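Local coordinates for pesticidal crystal protein CRY4AA (Bacillus thuringiensis, PDB 2C9K) that kills mosquito larvae by binding midgut epithelial cells and promoting their colloid-osmotic lysis, as the pore-forming toxin of a sporulating bacterium, at residues A[296-305]-A[337-348]. Residues are numbered along the deposited sequence; the frame is centred on the assembly and turned at random.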
ATOM      1  N   LEU A 296       4.232  -2.890 -15.699  1.00 24.37           N
ATOM      2  CA  LEU A 296       5.507  -3.132 -16.355  1.00 26.57           C
ATOM      3  C   LEU A 296       5.414  -4.035 -17.571  1.00 28.15           C
ATOM      4  O   LEU A 296       5.224  -5.238 -17.424  1.00 29.59           O
ATOM      5  CB  LEU A 296       6.477  -3.751 -15.348  1.00 27.46           C
ATOM      6  CG  LEU A 296       7.925  -3.922 -15.798  1.00 28.88           C
ATOM      7  CD1 LEU A 296       8.510  -2.544 -16.156  1.00 28.44           C
ATOM      8  CD2 LEU A 296       8.727  -4.588 -14.683  1.00 27.41           C
ATOM      9  N   ASP A 297       5.565  -3.468 -18.766  1.00 29.82           N
ATOM     10  CA  ASP A 297       5.521  -4.263 -20.002  1.00 30.60           C
ATOM     11  C   ASP A 297       6.783  -5.103 -20.196  1.00 31.23           C
ATOM     12  O   ASP A 297       6.703  -6.306 -20.461  1.00 30.30           O
ATOM     13  CB  ASP A 297       5.347  -3.370 -21.231  1.00 31.47           C
ATOM     14  CG  ASP A 297       3.933  -2.911 -21.412  1.00 32.44           C
ATOM     15  OD1 ASP A 297       3.033  -3.698 -21.065  1.00 38.19           O
ATOM     16  OD2 ASP A 297       3.712  -1.785 -21.905  1.00 30.70           O
ATOM     17  N   SER A 298       7.947  -4.465 -20.069  1.00 31.04           N
ATOM     18  CA  SER A 298       9.211  -5.176 -20.237  1.00 31.37           C
ATOM     19  C   SER A 298      10.417  -4.467 -19.623  1.00 31.09           C
ATOM     20  O   SER A 298      10.398  -3.257 -19.403  1.00 31.54           O
ATOM     21  CB  SER A 298       9.478  -5.415 -21.727  1.00 31.46           C
ATOM     22  OG  SER A 298       9.566  -4.188 -22.436  1.00 31.54           O
ATOM     23  N   LEU A 299      11.459  -5.248 -19.350  1.00 30.31           N
ATOM     24  CA  LEU A 299      12.717  -4.754 -18.798  1.00 29.17           C
ATOM     25  C   LEU A 299      13.760  -4.853 -19.916  1.00 29.81           C
ATOM     26  O   LEU A 299      13.940  -5.903 -20.520  1.00 28.44           O
ATOM     27  CB  LEU A 299      13.123  -5.606 -17.600  1.00 27.81           C
ATOM     28  CG  LEU A 299      12.876  -5.015 -16.211  1.00 28.01           C
ATOM     29  CD1 LEU A 299      11.683  -4.084 -16.236  1.00 27.41           C
ATOM     30  CD2 LEU A 299      12.676  -6.147 -15.212  1.00 27.90           C
ATOM     31  N   ASN A 300      14.446  -3.756 -20.193  1.00 32.01           N
ATOM     32  CA  ASN A 300      15.424  -3.736 -21.274  1.00 34.23           C
ATOM     33  C   ASN A 300      16.818  -3.334 -20.806  1.00 35.74           C
ATOM     34  O   ASN A 300      17.081  -2.158 -20.567  1.00 36.94           O
ATOM     35  CB  ASN A 300      14.929  -2.771 -22.350  1.00 34.70           C
ATOM     36  CG  ASN A 300      13.484  -3.036 -22.739  1.00 36.03           C
ATOM     37  OD1 ASN A 300      13.200  -3.885 -23.584  1.00 35.76           O
ATOM     38  ND2 ASN A 300      12.560  -2.323 -22.104  1.00 36.47           N
ATOM     39  N   PHE A 301      17.705  -4.319 -20.682  1.00 37.65           N
ATOM     40  CA  PHE A 301      19.081  -4.090 -20.240  1.00 37.81           C
ATOM     41  C   PHE A 301      20.095  -4.269 -21.366  1.00 37.80           C
ATOM     42  O   PHE A 301      20.134  -5.313 -22.014  1.00 36.62           O
ATOM     43  CB  PHE A 301      19.446  -5.053 -19.106  1.00 37.77           C
ATOM     44  CG  PHE A 301      18.809  -4.719 -17.795  1.00 38.89           C
ATOM     45  CD1 PHE A 301      17.440  -4.872 -17.611  1.00 40.06           C
ATOM     46  CD2 PHE A 301      19.580  -4.244 -16.740  1.00 39.89           C
ATOM     47  CE1 PHE A 301      16.844  -4.555 -16.386  1.00 40.42           C
ATOM     48  CE2 PHE A 301      18.996  -3.924 -15.512  1.00 40.87           C
ATOM     49  CZ  PHE A 301      17.627  -4.079 -15.334  1.00 40.93           C
ATOM     50  N   TYR A 302      20.917  -3.248 -21.592  1.00 38.64           N
ATOM     51  CA  TYR A 302      21.949  -3.316 -22.621  1.00 39.78           C
ATOM     52  C   TYR A 302      23.228  -3.933 -22.051  1.00 41.17           C
ATOM     53  O   TYR A 302      23.649  -3.595 -20.946  1.00 41.96           O
ATOM     54  CB  TYR A 302      22.295  -1.927 -23.154  1.00 38.60           C
ATOM     55  CG  TYR A 302      21.215  -1.242 -23.943  1.00 38.28           C
ATOM     56  CD1 TYR A 302      20.300  -0.394 -23.322  1.00 39.40           C
ATOM     57  CD2 TYR A 302      21.134  -1.400 -25.324  1.00 38.61           C
ATOM     58  CE1 TYR A 302      19.330   0.287 -24.064  1.00 38.34           C
ATOM     59  CE2 TYR A 302      20.170  -0.729 -26.074  1.00 37.43           C
ATOM     60  CZ  TYR A 302      19.275   0.112 -25.438  1.00 37.63           C
ATOM     61  OH  TYR A 302      18.326   0.771 -26.180  1.00 37.47           O
ATOM     62  N   GLU A 303      23.846  -4.832 -22.811  1.00 43.28           N
ATOM     63  CA  GLU A 303      25.089  -5.475 -22.392  1.00 45.96           C
ATOM     64  C   GLU A 303      26.204  -4.957 -23.290  1.00 46.14           C
ATOM     65  O   GLU A 303      25.938  -4.312 -24.302  1.00 45.07           O
ATOM     66  CB  GLU A 303      24.984  -6.988 -22.553  1.00 48.17           C
ATOM     67  CG  GLU A 303      24.595  -7.398 -23.960  1.00 50.74           C
ATOM     68  CD  GLU A 303      24.733  -8.883 -24.195  1.00 52.02           C
ATOM     69  OE1 GLU A 303      24.109  -9.668 -23.450  1.00 52.90           O
ATOM     70  OE2 GLU A 303      25.466  -9.261 -25.132  1.00 52.74           O
ATOM     71  N   LYS A 304      27.451  -5.241 -22.930  1.00 47.18           N
ATOM     72  CA  LYS A 304      28.577  -4.785 -23.737  1.00 48.79           C
ATOM     73  C   LYS A 304      28.800  -5.692 -24.948  1.00 49.51           C
ATOM     74  O   LYS A 304      28.562  -6.901 -24.883  1.00 49.66           O
ATOM     75  CB  LYS A 304      29.848  -4.714 -22.879  1.00 48.49           C
ATOM     76  CG  LYS A 304      29.833  -3.566 -21.875  1.00 48.18           C
ATOM     77  CD  LYS A 304      31.123  -3.465 -21.082  1.00 46.98           C
ATOM     78  CE  LYS A 304      31.286  -4.632 -20.131  1.00 48.13           C
ATOM     79  NZ  LYS A 304      32.525  -4.479 -19.311  1.00 49.70           N
ATOM     80  N   ALA A 305      29.249  -5.097 -26.052  1.00 50.16           N
ATOM     81  CA  ALA A 305      29.505  -5.835 -27.288  1.00 51.54           C
ATOM     82  C   ALA A 305      30.515  -6.964 -27.112  1.00 52.65           C
ATOM     83  O   ALA A 305      30.468  -7.963 -27.832  1.00 53.31           O
ATOM     84  CB  ALA A 305      29.987  -4.888 -28.364  1.00 50.97           C
ATOM     85  N   HIS A 337      24.697   4.146 -21.261  1.00 44.75           N
ATOM     86  CA  HIS A 337      24.467   3.470 -22.536  1.00 46.41           C
ATOM     87  C   HIS A 337      25.495   3.736 -23.633  1.00 49.08           C
ATOM     88  O   HIS A 337      25.567   4.839 -24.173  1.00 49.43           O
ATOM     89  CB  HIS A 337      23.082   3.843 -23.072  1.00 42.58           C
ATOM     90  CG  HIS A 337      22.706   3.125 -24.331  1.00 39.65           C
ATOM     91  ND1 HIS A 337      21.914   3.693 -25.305  1.00 39.15           N
ATOM     92  CD2 HIS A 337      22.994   1.876 -24.765  1.00 37.91           C
ATOM     93  CE1 HIS A 337      21.733   2.828 -26.285  1.00 37.15           C
ATOM     94  NE2 HIS A 337      22.378   1.717 -25.981  1.00 37.07           N
ATOM     95  N   ASN A 338      26.285   2.721 -23.969  1.00 51.71           N
ATOM     96  CA  ASN A 338      27.264   2.864 -25.037  1.00 54.76           C
ATOM     97  C   ASN A 338      26.401   2.900 -26.296  1.00 56.01           C
ATOM     98  O   ASN A 338      25.182   2.776 -26.211  1.00 57.05           O
ATOM     99  CB  ASN A 338      28.202   1.649 -25.110  1.00 57.16           C
ATOM    100  CG  ASN A 338      28.388   0.953 -23.766  1.00 60.22           C
ATOM    101  OD1 ASN A 338      28.920   1.530 -22.808  1.00 60.75           O
ATOM    102  ND2 ASN A 338      27.950  -0.308 -23.695  1.00 59.34           N
ATOM    103  N   VAL A 339      27.019   3.055 -27.461  1.00 57.10           N
ATOM    104  CA  VAL A 339      26.255   3.093 -28.707  1.00 57.22           C
ATOM    105  C   VAL A 339      26.400   1.783 -29.477  1.00 56.87           C
ATOM    106  O   VAL A 339      25.710   1.555 -30.471  1.00 56.13           O
ATOM    107  CB  VAL A 339      26.727   4.251 -29.611  1.00 58.01           C
ATOM    108  CG1 VAL A 339      25.764   4.432 -30.772  1.00 56.57           C
ATOM    109  CG2 VAL A 339      26.847   5.533 -28.788  1.00 59.37           C
ATOM    110  N   THR A 340      27.294   0.922 -28.997  1.00 56.23           N
ATOM    111  CA  THR A 340      27.552  -0.361 -29.632  1.00 56.07           C
ATOM    112  C   THR A 340      27.197  -1.547 -28.740  1.00 56.15           C
ATOM    113  O   THR A 340      27.773  -2.623 -28.889  1.00 56.05           O
ATOM    114  CB  THR A 340      29.039  -0.495 -30.015  1.00 56.63           C
ATOM    115  OG1 THR A 340      29.836  -0.500 -28.824  1.00 54.64           O
ATOM    116  CG2 THR A 340      29.470   0.662 -30.920  1.00 56.30           C
ATOM    117  N   ASP A 341      26.257  -1.358 -27.819  1.00 56.48           N
ATOM    118  CA  ASP A 341      25.851  -2.434 -26.911  1.00 56.46           C
ATOM    119  C   ASP A 341      24.613  -3.201 -27.361  1.00 54.55           C
ATOM    120  O   ASP A 341      23.810  -2.701 -28.143  1.00 54.31           O
ATOM    121  CB  ASP A 341      25.622  -1.882 -25.505  1.00 59.32           C
ATOM    122  CG  ASP A 341      25.184  -0.438 -25.515  1.00 62.37           C
ATOM    123  OD1 ASP A 341      24.423  -0.051 -26.432  1.00 63.38           O
ATOM    124  OD2 ASP A 341      25.597   0.303 -24.595  1.00 63.01           O
ATOM    125  N   LYS A 342      24.469  -4.420 -26.849  1.00 52.64           N
ATOM    126  CA  LYS A 342      23.348  -5.284 -27.193  1.00 51.82           C
ATOM    127  C   LYS A 342      22.171  -5.211 -26.230  1.00 50.56           C
ATOM    128  O   LYS A 342      22.341  -5.185 -25.012  1.00 50.50           O
ATOM    129  CB  LYS A 342      23.800  -6.743 -27.275  1.00 53.38           C
ATOM    130  CG  LYS A 342      24.319  -7.182 -28.629  1.00 55.27           C
ATOM    131  CD  LYS A 342      24.390  -8.703 -28.689  1.00 55.96           C
ATOM    132  CE  LYS A 342      23.011  -9.324 -28.486  1.00 55.64           C
ATOM    133  NZ  LYS A 342      23.039 -10.817 -28.488  1.00 55.26           N
ATOM    134  N   LEU A 343      20.970  -5.218 -26.794  1.00 48.45           N
ATOM    135  CA  LEU A 343      19.759  -5.158 -26.003  1.00 46.30           C
ATOM    136  C   LEU A 343      19.274  -6.563 -25.633  1.00 44.88           C
ATOM    137  O   LEU A 343      19.038  -7.402 -26.500  1.00 44.28           O
ATOM    138  CB  LEU A 343      18.672  -4.402 -26.782  1.00 47.00           C
ATOM    139  CG  LEU A 343      17.445  -3.911 -25.999  1.00 47.97           C
ATOM    140  CD1 LEU A 343      17.911  -3.092 -24.807  1.00 50.35           C
ATOM    141  CD2 LEU A 343      16.540  -3.072 -26.884  1.00 45.40           C
ATOM    142  N   LYS A 344      19.164  -6.818 -24.333  1.00 43.57           N
ATOM    143  CA  LYS A 344      18.673  -8.096 -23.816  1.00 41.33           C
ATOM    144  C   LYS A 344      17.367  -7.739 -23.128  1.00 40.72           C
ATOM    145  O   LYS A 344      17.367  -7.244 -22.002  1.00 40.38           O
ATOM    146  CB  LYS A 344      19.637  -8.691 -22.783  1.00 40.14           C
ATOM    147  CG  LYS A 344      20.894  -9.331 -23.346  1.00 39.22           C
ATOM    148  CD  LYS A 344      20.568 -10.568 -24.153  1.00 38.17           C
ATOM    149  CE  LYS A 344      21.795 -11.439 -24.351  1.00 38.23           C
ATOM    150  NZ  LYS A 344      22.224 -12.124 -23.096  1.00 35.50           N
ATOM    151  N   SER A 345      16.258  -7.996 -23.807  1.00 39.65           N
ATOM    152  CA  SER A 345      14.945  -7.657 -23.276  1.00 38.28           C
ATOM    153  C   SER A 345      14.126  -8.828 -22.715  1.00 37.28           C
ATOM    154  O   SER A 345      14.274  -9.965 -23.149  1.00 38.41           O
ATOM    155  CB  SER A 345      14.156  -6.937 -24.373  1.00 37.40           C
ATOM    156  OG  SER A 345      12.864  -6.579 -23.932  1.00 40.73           O
ATOM    157  N   LEU A 346      13.279  -8.531 -21.731  1.00 36.70           N
ATOM    158  CA  LEU A 346      12.382  -9.513 -21.108  1.00 34.93           C
ATOM    159  C   LEU A 346      10.973  -8.914 -21.114  1.00 34.97           C
ATOM    160  O   LEU A 346      10.687  -7.975 -20.368  1.00 35.18           O
ATOM    161  CB  LEU A 346      12.785  -9.807 -19.661  1.00 33.89           C
ATOM    162  CG  LEU A 346      11.688 -10.511 -18.844  1.00 33.64           C
ATOM    163  CD1 LEU A 346      11.418 -11.885 -19.425  1.00 32.01           C
ATOM    164  CD2 LEU A 346      12.107 -10.638 -17.390  1.00 31.63           C
ATOM    165  N   GLY A 347      10.103  -9.452 -21.964  1.00 34.37           N
ATOM    166  CA  GLY A 347       8.747  -8.944 -22.061  1.00 34.10           C
ATOM    167  C   GLY A 347       7.793  -9.586 -21.078  1.00 34.46           C
ATOM    168  O   GLY A 347       8.137 -10.563 -20.416  1.00 34.22           O
ATOM    169  N   LEU A 348       6.587  -9.035 -20.987  1.00 34.75           N
ATOM    170  CA  LEU A 348       5.564  -9.537 -20.076  1.00 34.88           C
ATOM    171  C   LEU A 348       4.171  -9.228 -20.616  1.00 36.19           C
ATOM    172  O   LEU A 348       3.860  -8.083 -20.921  1.00 38.63           O
ATOM    173  CB  LEU A 348       5.729  -8.892 -18.697  1.00 32.95           C
ATOM    174  CG  LEU A 348       7.008  -9.207 -17.909  1.00 32.96           C
ATOM    175  CD1 LEU A 348       7.110  -8.293 -16.699  1.00 32.78           C
ATOM    176  CD2 LEU A 348       7.005 -10.667 -17.480  1.00 32.17           C
TER
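Tyr302 lies between Leu343 and His337, its flat phenol ring able to take a partner on each face. Leu343 CD1 sits over the ring centre, 3.4 Å from the Tyr302 centroid, in a CH-pi contact; CG of Leu343, anti to the backbone N (chi1 -165°), swings this methyl across. On the opposite face His337 NE2 approaches Tyr302 CE2 to 3.3 Å, near the rim, with the ring planes inclined at 33°. On the sheet face that bears Tyr302 and Leu343, Ser345 OG donates to Asn300 OD1 (2.7 Å) from above the amide plane, while Asn300 ND2 bonds Tyr317 O, so this short side chain, acceptor and donor at its end, links strands 342-347 and 313-322. The other face carries Glu303 and Lys344: chi1 of 55° places the Glu303 chain beside Lys342 CB, and Lys344, bent at chi2 and chi4, brings its NZ to 3.1 Å from Glu303 OE1 in a salt bridge. Each charge has a second partner: Gly394 N donates to Glu303 OE1, Lys344 NZ to Thr392 O. Leu299 and Leu346 are suitably apolar where that face meets Phe378 of the next sheet. Backbone bonds complete the antiparallel four-stranded Greek-key sheet characteristic of beta-prism domain II in three-domain Cry toxins.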